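Local coordinates for adhesion G-protein coupled receptor G6 (Danio rerio, PDB 6V55) that probably acts in cell adhesion and signalling during myelination, as an adhesion G-protein coupled receptor with a calcium-binding extracellular region, at residues I550-A555 / K593-G598; F146-E151 / Y271-W276; Y345-V350 / A405-K410; T46-E51 / H107-Q112. All blocks are in the same frame, centred on the assembly; numbering follows the deposited sequence.

The four contacts follow one another along the chain, each closing before the next opens: contact 4, contact 2, contact 3, then contact 1. Contact 4 lies in the CUB domain, contact 2 in the pentaxin-family domain and contact 3 in the SEA domain. These three join antiparallel neighbours in three different sheets. Contact 1 instead joins two loops, 550-555 and 593-598, each following a helix. No two contacts touch. The centres of contacts 2 and 4 are about 37 Å apart, and those of contacts 1 and 2 about 81 Å, on opposite sides of the chain's centre. Each contact therefore belongs to its own part of an elongated multidomain extracellular region.

Contact 1 (I550-A555 / K593-G598); sequences IAKINA and KIEFDG. With NAG (2-acetamido-2-deoxy-beta-D-glucopyranose), chain G.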
# COMPACT_ATOMS: atom_id res chain seq x y z
N ILE A 550 34.00 -13.25 -19.53
CA ILE A 550 35.10 -12.76 -18.71
C ILE A 550 35.20 -13.48 -17.36
O ILE A 550 36.29 -13.51 -16.78
CB ILE A 550 35.02 -11.23 -18.56
CG1 ILE A 550 36.44 -10.64 -18.40
CG2 ILE A 550 34.13 -10.81 -17.41
CD1 ILE A 550 36.55 -9.17 -18.77
N ALA A 551 34.14 -14.12 -16.88
CA ALA A 551 34.14 -14.61 -15.51
C ALA A 551 34.51 -16.08 -15.44
O ALA A 551 34.35 -16.83 -16.40
CB ALA A 551 32.79 -14.38 -14.84
N LYS A 552 35.04 -16.48 -14.29
CA LYS A 552 35.22 -17.89 -13.98
C LYS A 552 33.94 -18.39 -13.33
O LYS A 552 33.35 -17.69 -12.50
CB LYS A 552 36.43 -18.10 -13.05
CG LYS A 552 37.70 -17.37 -13.52
CD LYS A 552 38.99 -18.09 -13.07
CE LYS A 552 39.98 -18.30 -14.24
NZ LYS A 552 39.56 -19.32 -15.27
N ILE A 553 33.51 -19.58 -13.72
CA ILE A 553 32.14 -20.04 -13.46
C ILE A 553 32.16 -21.19 -12.48
O ILE A 553 32.69 -22.26 -12.78
CB ILE A 553 31.44 -20.46 -14.76
CG1 ILE A 553 31.59 -19.40 -15.85
CG2 ILE A 553 30.02 -20.80 -14.45
CD1 ILE A 553 30.88 -18.16 -15.58
N ASN A 554 31.56 -20.99 -11.30
CA ASN A 554 31.18 -22.10 -10.43
C ASN A 554 29.66 -22.25 -10.47
O ASN A 554 28.98 -21.59 -11.29
CB ASN A 554 31.71 -21.96 -8.99
CG ASN A 554 31.64 -20.54 -8.45
OD1 ASN A 554 30.73 -19.78 -8.77
ND2 ASN A 554 32.62 -20.19 -7.59
N ALA A 555 29.14 -23.12 -9.59
CA ALA A 555 27.74 -23.54 -9.61
C ALA A 555 26.76 -22.40 -9.37
O ALA A 555 25.76 -22.29 -10.08
CB ALA A 555 27.51 -24.62 -8.56
N LYS A 593 33.03 -23.97 -19.30
CA LYS A 593 33.88 -23.26 -18.35
C LYS A 593 33.54 -23.56 -16.91
O LYS A 593 34.20 -23.00 -16.02
CB LYS A 593 33.75 -21.75 -18.54
CG LYS A 593 34.33 -21.23 -19.82
CD LYS A 593 35.22 -20.06 -19.58
CE LYS A 593 34.48 -18.97 -18.88
NZ LYS A 593 34.75 -17.70 -19.59
N ILE A 594 32.51 -24.34 -16.65
CA ILE A 594 32.02 -24.47 -15.28
C ILE A 594 32.99 -25.34 -14.48
O ILE A 594 33.51 -26.34 -14.99
CB ILE A 594 30.57 -25.00 -15.25
CG1 ILE A 594 30.09 -25.14 -13.83
CG2 ILE A 594 30.40 -26.35 -15.92
CD1 ILE A 594 28.69 -25.02 -13.78
N GLU A 595 33.36 -24.86 -13.29
CA GLU A 595 34.19 -25.61 -12.36
C GLU A 595 33.27 -26.32 -11.37
O GLU A 595 32.38 -25.68 -10.79
CB GLU A 595 35.17 -24.69 -11.65
CG GLU A 595 36.24 -24.07 -12.56
CD GLU A 595 36.49 -22.58 -12.27
OE1 GLU A 595 36.53 -21.78 -13.24
OE2 GLU A 595 36.63 -22.21 -11.08
N PHE A 596 33.47 -27.62 -11.18
CA PHE A 596 32.67 -28.37 -10.21
C PHE A 596 33.56 -29.41 -9.52
O PHE A 596 34.67 -29.70 -9.98
CB PHE A 596 31.44 -29.02 -10.88
CG PHE A 596 31.75 -30.14 -11.84
CD1 PHE A 596 32.19 -29.86 -13.15
CD2 PHE A 596 31.55 -31.46 -11.47
CE1 PHE A 596 32.46 -30.89 -14.05
CE2 PHE A 596 31.81 -32.51 -12.36
CZ PHE A 596 32.26 -32.22 -13.65
N ASP A 597 33.06 -29.96 -8.41
CA ASP A 597 33.90 -30.77 -7.52
C ASP A 597 33.55 -32.24 -7.48
O ASP A 597 34.47 -33.08 -7.46
CB ASP A 597 33.87 -30.22 -6.09
CG ASP A 597 34.80 -29.04 -5.93
OD1 ASP A 597 36.04 -29.25 -5.92
OD2 ASP A 597 34.30 -27.90 -5.86
N GLY A 598 32.28 -32.61 -7.50
CA GLY A 598 31.94 -34.01 -7.43
C GLY A 598 32.12 -34.77 -8.73
O GLY A 598 32.79 -34.32 -9.67
C1 NAG G . 32.83 -18.89 -6.96
C2 NAG G . 32.89 -18.93 -5.41
C3 NAG G . 33.44 -17.61 -4.83
C4 NAG G . 34.74 -17.19 -5.50
C5 NAG G . 34.54 -17.11 -7.01
C6 NAG G . 35.82 -16.76 -7.76
C7 NAG G . 31.18 -20.43 -4.48
C8 NAG G . 29.79 -20.52 -3.91
N2 NAG G . 31.58 -19.21 -4.85
O3 NAG G . 33.67 -17.76 -3.43
O4 NAG G . 35.16 -15.92 -5.00
O5 NAG G . 34.11 -18.39 -7.49
O6 NAG G . 35.86 -17.32 -9.06
O7 NAG G . 31.90 -21.42 -4.61
O HOH W 1 36.29 -20.77 -15.48
O HOH W 2 30.80 -25.14 -8.52
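I553 and I594 meet in a loop-to-loop contact. Segment 550-555 links helix 534-550 to helix 555-568, and segment 593-598 links helix 573-593 to strand 600-603. N554 occupies the N-cap position of helix 555-568. The contact thus ties a loop between two helices to the exit of a third helix toward a sheet. It is probably part of the GAIN domain expected in an adhesion receptor.

One straight backbone bond joins the two segments, from E595 N to I553 O at 2.7 Å, with an N-H...O angle of 170°. I594 CA also approaches I553 O. The side chain of I553 crosses that of K593 at about a right angle, and I553 CG1 comes 4.2 Å from K593 CB. On the buried side, I553 CG2 lies 4.3 Å from I594 CB. Both isoleucines also touch A558 of helix 555-568.

K593 bends through its outer torsions and reaches the end of helix 534-550. Its NZ makes a hydrogen bond to V548 O and a weak one to A551 O. K552 NZ is near E595 OE1 but beyond salt-bridge range, at 4.4 Å. A water donates to K593 O and to that same E595 OE1, joining backbone to carboxylate.

N554 is glycosylated, its ND2 joined to NAG C1 at 1.5 Å. Its CG sits between the backbone N and the carbonyl carbon (chi1 40°), and its CA-CB bond turns away from 593-598. A second water accepts from A555 N and donates to E595 O, each at 2.8 Å.

Contact 2 (F146-E151 / Y271-W276); sequences FTVCFE and YNFRLW
F150 and F273 lie side by side and point the same way, on the face of an antiparallel strand pair that carries V148 and L275. The strands are 145-154 and 268-276, neighbours in a sheet of the pentaxin-family domain, whose fold belongs to the concanavalin-like group. The two ring planes are near parallel, at 16°, but slid so far that they barely overlap; the centroids are 5.7 Å apart. F150 CD1 touches F273 CE2 at 3.6 Å. V148 CG2 reaches F273 CZ at 3.7 Å and also lies in plane at the edge of the F150 ring. F164 of strand 161-167 meets F273 edge-to-face, so this face packs on the second sheet.

The other face carries C149, R274 and W276. With its CG anti to the carbonyl carbon (chi1 -75°), W276 lays its six-membered ring toward the first strand. C149 SG approaches W276 CZ3 obliquely at 3.6 Å, a sulfur-aromatic contact. T147 O lies in the ring plane, at the edge. An alanine in place of W276 would probably leave C149 SG without its aromatic partner and open a gap beside T147. Farther along, E151 CG packs on Y271 CD1 at 3.8 Å, with the carboxylate turned 78° from the ring.

Between C149 and E151 the register slips by one residue, a beta bulge at N272. R274 NE bonds N272 O at 3.2 Å from above its carbonyl plane, while R274 NH1 reaches T289 O. Two of the R274 nitrogens thus meet backbone oxygens, which is likely to offset part of the cost of burying its charge.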
# COMPACT_ATOMS: atom_id res chain seq x y z
N PHE A 146 -27.10 6.48 45.00
CA PHE A 146 -26.56 6.63 43.65
C PHE A 146 -25.60 7.81 43.60
O PHE A 146 -25.71 8.76 44.37
CB PHE A 146 -27.66 6.80 42.57
CG PHE A 146 -28.58 8.02 42.74
CD1 PHE A 146 -28.22 9.29 42.27
CD2 PHE A 146 -29.85 7.87 43.24
CE1 PHE A 146 -29.07 10.38 42.41
CE2 PHE A 146 -30.71 8.97 43.36
CZ PHE A 146 -30.31 10.21 42.95
N THR A 147 -24.73 7.79 42.58
CA THR A 147 -24.03 8.98 42.09
C THR A 147 -24.33 9.12 40.61
O THR A 147 -24.13 8.16 39.86
CB THR A 147 -22.52 8.88 42.29
OG1 THR A 147 -22.22 8.64 43.67
CG2 THR A 147 -21.84 10.15 41.82
N VAL A 148 -24.81 10.28 40.18
CA VAL A 148 -24.97 10.57 38.76
C VAL A 148 -24.12 11.79 38.44
O VAL A 148 -24.14 12.78 39.17
CB VAL A 148 -26.46 10.76 38.36
CG1 VAL A 148 -27.22 11.66 39.33
CG2 VAL A 148 -26.61 11.29 36.94
N CYS A 149 -23.29 11.68 37.38
CA CYS A 149 -22.52 12.81 36.88
C CYS A 149 -22.73 12.98 35.39
O CYS A 149 -22.82 12.00 34.64
CB CYS A 149 -21.02 12.67 37.09
SG CYS A 149 -20.54 11.94 38.63
N PHE A 150 -22.76 14.23 34.96
CA PHE A 150 -22.84 14.54 33.55
C PHE A 150 -22.19 15.90 33.35
O PHE A 150 -21.82 16.57 34.32
CB PHE A 150 -24.29 14.50 33.02
CG PHE A 150 -25.29 15.20 33.91
CD1 PHE A 150 -25.98 14.50 34.90
CD2 PHE A 150 -25.55 16.55 33.73
CE1 PHE A 150 -26.89 15.14 35.71
CE2 PHE A 150 -26.46 17.20 34.53
CZ PHE A 150 -27.13 16.49 35.53
N GLU A 151 -22.03 16.28 32.09
CA GLU A 151 -21.64 17.63 31.72
C GLU A 151 -22.81 18.21 30.94
O GLU A 151 -23.32 17.57 30.01
CB GLU A 151 -20.33 17.64 30.90
CG GLU A 151 -19.16 16.88 31.57
CD GLU A 151 -17.77 17.49 31.30
OE1 GLU A 151 -16.75 16.86 31.71
OE2 GLU A 151 -17.68 18.59 30.69
N TYR A 271 -23.23 15.49 27.96
CA TYR A 271 -22.00 14.77 27.69
C TYR A 271 -21.61 14.00 28.95
O TYR A 271 -21.78 14.53 30.05
CB TYR A 271 -20.86 15.73 27.27
CG TYR A 271 -19.47 15.11 27.18
CD1 TYR A 271 -18.44 15.49 28.06
CD2 TYR A 271 -19.20 14.16 26.22
CE1 TYR A 271 -17.16 14.91 27.97
CE2 TYR A 271 -17.94 13.57 26.11
CZ TYR A 271 -16.92 13.94 26.99
OH TYR A 271 -15.67 13.34 26.88
N ASN A 272 -21.14 12.76 28.75
CA ASN A 272 -20.51 11.92 29.79
C ASN A 272 -21.47 11.55 30.94
O ASN A 272 -21.09 11.57 32.12
CB ASN A 272 -19.21 12.54 30.32
CG ASN A 272 -18.18 11.48 30.64
OD1 ASN A 272 -18.31 10.33 30.21
ND2 ASN A 272 -17.16 11.85 31.40
N PHE A 273 -22.70 11.16 30.58
CA PHE A 273 -23.70 10.79 31.57
C PHE A 273 -23.38 9.40 32.13
O PHE A 273 -23.38 8.41 31.39
CB PHE A 273 -25.10 10.81 30.96
CG PHE A 273 -26.23 10.70 31.97
CD1 PHE A 273 -26.74 9.45 32.36
CD2 PHE A 273 -26.80 11.84 32.50
CE1 PHE A 273 -27.76 9.35 33.28
CE2 PHE A 273 -27.83 11.74 33.42
CZ PHE A 273 -28.32 10.49 33.81
N ARG A 274 -23.15 9.33 33.44
CA ARG A 274 -22.78 8.09 34.11
C ARG A 274 -23.56 7.96 35.42
O ARG A 274 -23.98 8.96 36.01
CB ARG A 274 -21.26 8.02 34.38
CG ARG A 274 -20.33 8.11 33.16
CD ARG A 274 -18.93 8.59 33.54
NE ARG A 274 -18.85 10.04 33.74
CZ ARG A 274 -17.88 10.65 34.42
NH1 ARG A 274 -16.90 9.94 34.98
NH2 ARG A 274 -17.90 11.98 34.56
N LEU A 275 -23.76 6.71 35.86
CA LEU A 275 -24.54 6.38 37.05
C LEU A 275 -23.86 5.26 37.82
O LEU A 275 -23.32 4.32 37.23
CB LEU A 275 -25.96 5.95 36.66
CG LEU A 275 -27.00 5.61 37.74
CD1 LEU A 275 -27.16 6.76 38.72
CD2 LEU A 275 -28.31 5.30 37.05
N TRP A 276 -23.91 5.35 39.15
CA TRP A 276 -23.26 4.40 40.04
C TRP A 276 -24.22 3.93 41.12
O TRP A 276 -25.21 4.59 41.44
CB TRP A 276 -22.04 5.00 40.74
CG TRP A 276 -20.80 5.19 39.93
CD1 TRP A 276 -19.71 4.36 39.89
CD2 TRP A 276 -20.48 6.31 39.10
NE1 TRP A 276 -18.74 4.89 39.06
CE2 TRP A 276 -19.19 6.09 38.57
CE3 TRP A 276 -21.16 7.49 38.75
CZ2 TRP A 276 -18.58 6.99 37.71
CZ3 TRP A 276 -20.55 8.40 37.89
CH2 TRP A 276 -19.27 8.14 37.38

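Contact 3 (Y345-V350 / A405-K410); sequences YRSTLV and ALLVYK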
# COMPACT_ATOMS: atom_id res chain seq x y z
N TYR A 345 0.58 28.38 -1.48
CA TYR A 345 -0.80 28.64 -1.86
C TYR A 345 -0.83 29.64 -3.01
O TYR A 345 -0.02 30.57 -3.04
CB TYR A 345 -1.58 29.23 -0.69
CG TYR A 345 -1.72 28.35 0.53
CD1 TYR A 345 -2.82 27.51 0.69
CD2 TYR A 345 -0.76 28.38 1.54
CE1 TYR A 345 -2.97 26.72 1.81
CE2 TYR A 345 -0.89 27.58 2.68
CZ TYR A 345 -2.00 26.75 2.80
OH TYR A 345 -2.16 25.96 3.93
N ARG A 346 -1.76 29.46 -3.95
CA ARG A 346 -1.96 30.42 -5.03
C ARG A 346 -3.29 31.13 -4.82
O ARG A 346 -4.31 30.47 -4.60
CB ARG A 346 -1.95 29.70 -6.38
CG ARG A 346 -2.19 30.57 -7.60
CD ARG A 346 -2.39 29.71 -8.87
NE ARG A 346 -3.56 28.86 -8.69
CZ ARG A 346 -3.56 27.52 -8.68
NH1 ARG A 346 -2.43 26.84 -8.88
NH2 ARG A 346 -4.70 26.87 -8.47
N SER A 347 -3.31 32.48 -4.90
CA SER A 347 -4.55 33.22 -4.67
C SER A 347 -4.88 34.14 -5.83
O SER A 347 -4.00 34.61 -6.56
CB SER A 347 -4.53 34.07 -3.39
OG SER A 347 -3.35 34.84 -3.30
N THR A 348 -6.18 34.40 -5.99
CA THR A 348 -6.70 35.33 -6.99
C THR A 348 -7.43 36.44 -6.26
O THR A 348 -8.46 36.19 -5.61
CB THR A 348 -7.62 34.63 -7.99
OG1 THR A 348 -6.82 33.75 -8.79
CG2 THR A 348 -8.32 35.64 -8.90
N LEU A 349 -6.90 37.65 -6.36
CA LEU A 349 -7.41 38.81 -5.66
C LEU A 349 -8.10 39.72 -6.67
O LEU A 349 -7.53 40.03 -7.71
CB LEU A 349 -6.29 39.57 -4.96
CG LEU A 349 -5.53 38.78 -3.90
CD1 LEU A 349 -4.07 39.21 -3.83
CD2 LEU A 349 -6.20 38.96 -2.58
N VAL A 350 -9.33 40.12 -6.36
CA VAL A 350 -10.08 41.11 -7.14
C VAL A 350 -10.20 42.36 -6.27
O VAL A 350 -10.83 42.33 -5.22
CB VAL A 350 -11.46 40.58 -7.54
CG1 VAL A 350 -12.26 41.68 -8.18
CG2 VAL A 350 -11.30 39.40 -8.48
N ALA A 405 -1.38 35.88 -6.89
CA ALA A 405 -0.40 35.98 -5.81
C ALA A 405 -0.03 34.61 -5.26
O ALA A 405 -0.89 33.74 -5.09
CB ALA A 405 -0.92 36.84 -4.67
N LEU A 406 1.26 34.47 -4.92
CA LEU A 406 1.82 33.28 -4.27
C LEU A 406 2.04 33.57 -2.80
O LEU A 406 2.92 34.37 -2.44
CB LEU A 406 3.14 32.87 -4.92
CG LEU A 406 3.81 31.58 -4.43
CD1 LEU A 406 2.98 30.40 -4.84
CD2 LEU A 406 5.20 31.46 -4.99
N LEU A 407 1.26 32.93 -1.93
CA LEU A 407 1.48 32.97 -0.49
C LEU A 407 2.27 31.74 -0.09
O LEU A 407 1.99 30.64 -0.58
CB LEU A 407 0.16 33.01 0.28
CG LEU A 407 -0.99 33.77 -0.40
CD1 LEU A 407 -2.33 33.47 0.26
CD2 LEU A 407 -0.71 35.24 -0.38
N VAL A 408 3.25 31.91 0.80
CA VAL A 408 4.11 30.82 1.27
C VAL A 408 4.02 30.74 2.79
O VAL A 408 4.16 31.75 3.49
CB VAL A 408 5.57 30.99 0.77
CG1 VAL A 408 6.08 32.38 0.96
CG2 VAL A 408 6.52 30.03 1.45
N TYR A 409 3.74 29.53 3.30
CA TYR A 409 3.66 29.25 4.74
C TYR A 409 5.03 28.77 5.21
O TYR A 409 5.46 27.68 4.85
CB TYR A 409 2.58 28.20 4.98
CG TYR A 409 1.99 28.10 6.36
CD1 TYR A 409 2.45 28.87 7.42
CD2 TYR A 409 0.94 27.20 6.60
CE1 TYR A 409 1.89 28.74 8.69
CE2 TYR A 409 0.37 27.06 7.86
CZ TYR A 409 0.84 27.83 8.90
OH TYR A 409 0.26 27.69 10.15
N LYS A 410 5.70 29.57 6.03
CA LYS A 410 7.06 29.26 6.48
C LYS A 410 7.00 28.29 7.65
O LYS A 410 6.54 28.67 8.73
CB LYS A 410 7.80 30.53 6.89
CG LYS A 410 8.57 31.23 5.82
CD LYS A 410 9.79 30.42 5.35
CE LYS A 410 10.33 31.00 4.00
NZ LYS A 410 11.46 30.25 3.32
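Y345 and S347 pair with L407 and A405 as antiparallel hydrogen-bonded pairs, while the two strand segments splay to 142° between their directions. Y345 N bonds L407 O at 2.8 Å and S347 N bonds A405 O at 2.7 Å, each answered by a return bond. The strands, 342-353 and 399-410, are neighbours in the antiparallel sheet of the SEA domain.

S347 adds a side-chain grip. With chi1 at 48°, its OG lies between the backbone N and the carbonyl carbon and donates to A405 O at 3.2 Å. It comes from well above the carbonyl plane. The same OG packs against A405 CB at 3.4 Å and near L407 CG. L349, two residues on from S347, brings CD1 to A405 CB at 4.0 Å. Y345 stands beside L407, CB to CB. The edge of its ring, at CE2, meets Y409 CB at 4.2 Å. Beyond the pair, L407 touches V380 and V382 of strand 380-392, and Y345 touches L445 of strand 436-445.

A405 O thus accepts two hydrogen bonds from one residue, from S347 N and S347 OG. The buried serine hydroxyl finds its acceptor within the sheet, although A405 CB and the L407 side chain lie close to it.

Contact 4 (T46-E51 / H107-Q112); sequences TFLDFE and HISYKQ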
# COMPACT_ATOMS: atom_id res chain seq x y z
N THR A 46 -5.30 -3.38 10.72
CA THR A 46 -4.32 -4.13 11.48
C THR A 46 -3.53 -4.95 10.47
O THR A 46 -4.11 -5.65 9.64
CB THR A 46 -4.99 -5.04 12.53
OG1 THR A 46 -5.44 -4.24 13.65
CG2 THR A 46 -4.04 -6.13 13.04
N PHE A 47 -2.21 -4.80 10.49
CA PHE A 47 -1.35 -5.64 9.68
C PHE A 47 -1.22 -6.99 10.37
O PHE A 47 -0.65 -7.08 11.46
CB PHE A 47 0.02 -5.00 9.51
CG PHE A 47 0.01 -3.74 8.67
CD1 PHE A 47 0.37 -3.79 7.33
CD2 PHE A 47 -0.33 -2.50 9.22
CE1 PHE A 47 0.39 -2.65 6.55
CE2 PHE A 47 -0.34 -1.36 8.46
CZ PHE A 47 0.03 -1.43 7.12
N LEU A 48 -1.75 -8.05 9.77
CA LEU A 48 -1.57 -9.37 10.35
C LEU A 48 -0.19 -9.93 10.05
O LEU A 48 0.27 -10.84 10.76
CB LEU A 48 -2.66 -10.30 9.82
CG LEU A 48 -4.08 -9.73 9.94
CD1 LEU A 48 -5.13 -10.60 9.22
CD2 LEU A 48 -4.42 -9.57 11.40
N ASP A 49 0.47 -9.42 9.02
CA ASP A 49 1.75 -9.88 8.50
C ASP A 49 2.24 -8.82 7.54
O ASP A 49 1.43 -8.19 6.86
CB ASP A 49 1.61 -11.22 7.77
CG ASP A 49 2.93 -11.88 7.51
OD1 ASP A 49 3.93 -11.41 8.12
OD2 ASP A 49 2.99 -12.83 6.70
N PHE A 50 3.56 -8.60 7.49
CA PHE A 50 4.14 -7.52 6.68
C PHE A 50 5.62 -7.78 6.47
O PHE A 50 6.39 -7.69 7.45
CB PHE A 50 3.94 -6.13 7.35
CG PHE A 50 4.48 -4.95 6.55
CD1 PHE A 50 5.78 -4.46 6.74
CD2 PHE A 50 3.64 -4.28 5.67
CE1 PHE A 50 6.26 -3.39 6.01
CE2 PHE A 50 4.11 -3.19 4.96
CZ PHE A 50 5.42 -2.74 5.13
N GLU A 51 6.04 -7.99 5.22
CA GLU A 51 7.46 -7.99 4.89
C GLU A 51 7.64 -7.37 3.51
O GLU A 51 7.18 -7.93 2.51
CB GLU A 51 8.05 -9.40 4.92
CG GLU A 51 9.54 -9.45 4.54
CD GLU A 51 10.06 -10.87 4.26
OE1 GLU A 51 9.29 -11.75 3.78
OE2 GLU A 51 11.27 -11.10 4.52
N HIS A 107 -0.76 -8.89 4.80
CA HIS A 107 -2.14 -9.30 5.03
C HIS A 107 -2.72 -8.32 6.04
O HIS A 107 -2.27 -8.28 7.19
CB HIS A 107 -2.20 -10.73 5.56
CG HIS A 107 -3.59 -11.28 5.68
ND1 HIS A 107 -3.86 -12.47 6.32
CD2 HIS A 107 -4.78 -10.82 5.24
CE1 HIS A 107 -5.15 -12.70 6.29
NE2 HIS A 107 -5.74 -11.73 5.62
N ILE A 108 -3.72 -7.55 5.61
CA ILE A 108 -4.30 -6.48 6.40
C ILE A 108 -5.77 -6.81 6.68
O ILE A 108 -6.50 -7.20 5.76
CB ILE A 108 -4.17 -5.14 5.66
CG1 ILE A 108 -2.70 -4.77 5.46
CG2 ILE A 108 -4.91 -4.01 6.37
CD1 ILE A 108 -2.52 -3.50 4.65
N SER A 109 -6.18 -6.68 7.93
CA SER A 109 -7.58 -6.78 8.31
C SER A 109 -8.14 -5.39 8.57
O SER A 109 -7.51 -4.59 9.27
CB SER A 109 -7.73 -7.62 9.57
OG SER A 109 -7.24 -6.91 10.69
N TYR A 110 -9.31 -5.09 8.01
CA TYR A 110 -9.97 -3.83 8.26
C TYR A 110 -11.28 -4.05 9.00
O TYR A 110 -11.90 -5.11 8.92
CB TYR A 110 -10.23 -3.05 6.96
CG TYR A 110 -11.16 -3.69 5.95
CD1 TYR A 110 -10.68 -4.63 5.04
CD2 TYR A 110 -12.51 -3.31 5.86
CE1 TYR A 110 -11.50 -5.20 4.09
CE2 TYR A 110 -13.35 -3.88 4.90
CZ TYR A 110 -12.83 -4.83 4.02
OH TYR A 110 -13.63 -5.42 3.06
N LYS A 111 -11.71 -3.00 9.71
CA LYS A 111 -12.78 -3.09 10.69
C LYS A 111 -13.43 -1.71 10.79
O LYS A 111 -12.72 -0.71 10.92
CB LYS A 111 -12.21 -3.53 12.04
CG LYS A 111 -13.17 -4.22 12.98
CD LYS A 111 -12.75 -3.95 14.43
CE LYS A 111 -12.61 -5.23 15.26
NZ LYS A 111 -12.08 -4.90 16.61
N GLN A 112 -14.76 -1.67 10.68
CA GLN A 112 -15.53 -0.44 10.92
C GLN A 112 -15.79 -0.29 12.42
O GLN A 112 -16.43 -1.15 13.03
CB GLN A 112 -16.84 -0.46 10.15
CG GLN A 112 -16.69 -0.40 8.65
CD GLN A 112 -18.00 -0.06 7.94
OE1 GLN A 112 -19.01 0.24 8.59
NE2 GLN A 112 -17.98 -0.09 6.60
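L48 CD1 sits over the centre of the H107 ring, 3.6 Å from the centroid and 11° off the ring normal, a CH-pi contact. The H107 CG is anti to its backbone N (chi1 -174°), which turns one face of the imidazole to L48 CD1. L48 CD2 continues to S109 OG at 3.9 Å. On the other face of the sheet, F47 and I108 lie side by side, with F47 CE1 against I108 CD1 at 3.6 Å. Replacing F47 by an alanine would probably open a gap beside I108 CD1.

Backbone bonds set these pairs. T46 and S109 exchange two bonds of 2.9 Å, T46 N to S109 O and S109 N to T46 O. Next, L48 N donates to H107 O at 2.6 Å, and H107 N donates to D49 O. L48 and D49 both face H107, a classic beta bulge at the corner of the chain.

Farther out, H107 NE2 bonds S15 OG, and D49 OD2 forms a salt bridge with K104. Strands 41-51 and 105-114 are central in a four-stranded sheet of the CUB domain, flanked by 83-85 and 13-17, while F47 and F50 pack on strand 62-66 of the other sheet.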